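Local coordinates for protein CMP-sialic acid transporter 1 (Zea mays, PDB 6I1R) that probably carries CMP-sialic acid from the cytoplasm into the Golgi in exchange for CMP, and binds CMP in an outward-facing conformation, at residues 140-145 and 272-277. The protein carries 5 engineered substitutions. Numbering follows the deposited sequence.
Sequences TTSQVK and LTMVLS
Thr273 O, the carbonyl just before the Met274 that reaches across to Ser142 and Gln143, takes two hydrogen bonds from Ser277, one from each face of its plane. Besides the helical bond from Ser277 N, Ser277 OG turns back to Thr273 O at 2.7 Å, lying 41° out of the carbonyl plane. Between the helices, Met274 does the reaching. Its CG stands anti to the carbonyl carbon (chi1 -82°) and the chain runs on extended, carrying sulfur and methyl across the gap between the backbones, where Ser142 CA and Met274 CA are 8.8 Å apart. The terminal CE settles beside the backbone, 3.5 Å from Ser142 O, while SD lies alongside the serine side chain, 4.1 Å from Ser142 OG. That hydroxyl gives no hydrogen bond to the sulfur; its partner is Thr139 O, one turn earlier in its own helix. The methyl also borders the aliphatic part of Gln143, with Met274 CE 4.3 Å from Gln143 CG, whereas the amide OE1 bonds to Asn106 ND2. In this all-helical nucleotide-sugar transporter of the DMT clan, the contact joins the last turn of helix 126-143 to helix 259-279 near one end of the bundle, apart from the CMP pocket. Leu289 of helix 287-304 also touches Met274. Cutting Met274 back to an alanine would probably open a gap between the two helices, with Ser142 and the Gln143 stem losing their thioether neighbour. Gln143 closes its helix, its N bonded back to Thr140 O.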
# COMPACT_ATOMS: atom_id res chain seq x y z
N THR B 140 -12.38 -18.59 10.40
CA THR B 140 -10.98 -18.77 10.76
C THR B 140 -10.38 -19.94 9.98
O THR B 140 -9.29 -19.82 9.42
CB THR B 140 -10.83 -18.97 12.27
OG1 THR B 140 -11.40 -17.84 12.92
CG2 THR B 140 -9.39 -19.13 12.72
N THR B 141 -11.11 -21.06 9.94
CA THR B 141 -10.65 -22.29 9.28
C THR B 141 -10.29 -22.01 7.81
O THR B 141 -9.26 -22.47 7.33
CB THR B 141 -11.71 -23.40 9.39
OG1 THR B 141 -11.76 -23.82 10.75
CG2 THR B 141 -11.44 -24.59 8.50
N SER B 142 -11.13 -21.25 7.11
CA SER B 142 -10.91 -20.94 5.70
C SER B 142 -9.68 -20.04 5.52
O SER B 142 -9.02 -20.09 4.48
CB SER B 142 -12.13 -20.31 5.09
OG SER B 142 -12.45 -19.09 5.75
N GLN B 143 -9.37 -19.23 6.52
CA GLN B 143 -8.27 -18.27 6.42
C GLN B 143 -6.93 -18.93 6.77
O GLN B 143 -5.89 -18.48 6.29
CB GLN B 143 -8.53 -17.06 7.33
CG GLN B 143 -9.74 -16.24 6.90
CD GLN B 143 -9.75 -14.87 7.53
OE1 GLN B 143 -10.39 -14.64 8.56
NE2 GLN B 143 -9.03 -13.94 6.93
N VAL B 144 -6.94 -19.98 7.60
CA VAL B 144 -5.71 -20.57 8.16
C VAL B 144 -4.68 -20.80 7.04
O VAL B 144 -5.03 -21.25 5.93
CB VAL B 144 -6.00 -21.87 8.94
CG1 VAL B 144 -4.76 -22.74 9.10
CG2 VAL B 144 -6.62 -21.58 10.30
N LYS B 145 -3.42 -20.51 7.35
CA LYS B 145 -2.33 -20.55 6.38
C LYS B 145 -2.01 -22.01 6.03
O LYS B 145 -1.61 -22.80 6.89
CB LYS B 145 -1.09 -19.85 6.95
N LEU B 272 -17.56 -16.11 -0.13
CA LEU B 272 -17.88 -15.92 -1.54
C LEU B 272 -16.68 -15.29 -2.27
O LEU B 272 -16.35 -15.70 -3.38
CB LEU B 272 -19.13 -15.03 -1.66
CG LEU B 272 -19.62 -14.77 -3.08
CD1 LEU B 272 -19.99 -16.06 -3.79
CD2 LEU B 272 -20.81 -13.81 -3.08
N THR B 273 -16.04 -14.32 -1.62
CA THR B 273 -14.87 -13.63 -2.19
C THR B 273 -13.78 -14.66 -2.55
O THR B 273 -13.20 -14.59 -3.64
CB THR B 273 -14.32 -12.57 -1.23
OG1 THR B 273 -15.25 -11.49 -1.17
CG2 THR B 273 -12.96 -12.04 -1.63
N MET B 274 -13.51 -15.58 -1.64
CA MET B 274 -12.50 -16.62 -1.85
C MET B 274 -12.92 -17.55 -2.99
O MET B 274 -12.08 -17.95 -3.80
CB MET B 274 -12.28 -17.44 -0.58
CG MET B 274 -11.35 -16.79 0.42
SD MET B 274 -11.55 -17.44 2.09
CE MET B 274 -9.89 -17.24 2.74
N VAL B 275 -14.20 -17.88 -3.06
CA VAL B 275 -14.72 -18.76 -4.12
C VAL B 275 -14.60 -18.04 -5.47
O VAL B 275 -14.22 -18.65 -6.47
CB VAL B 275 -16.17 -19.20 -3.85
CG1 VAL B 275 -16.80 -19.89 -5.05
CG2 VAL B 275 -16.26 -20.10 -2.62
N LEU B 276 -14.91 -16.74 -5.50
CA LEU B 276 -14.85 -15.97 -6.75
C LEU B 276 -13.39 -15.73 -7.15
O LEU B 276 -13.07 -15.73 -8.33
CB LEU B 276 -15.61 -14.65 -6.58
CG LEU B 276 -17.13 -14.77 -6.52
CD1 LEU B 276 -17.77 -13.44 -6.12
CD2 LEU B 276 -17.70 -15.24 -7.85
N SER B 277 -12.50 -15.57 -6.16
CA SER B 277 -11.07 -15.34 -6.42
C SER B 277 -10.44 -16.53 -7.16
O SER B 277 -9.36 -16.39 -7.73
CB SER B 277 -10.33 -15.05 -5.14
OG SER B 277 -10.74 -13.81 -4.58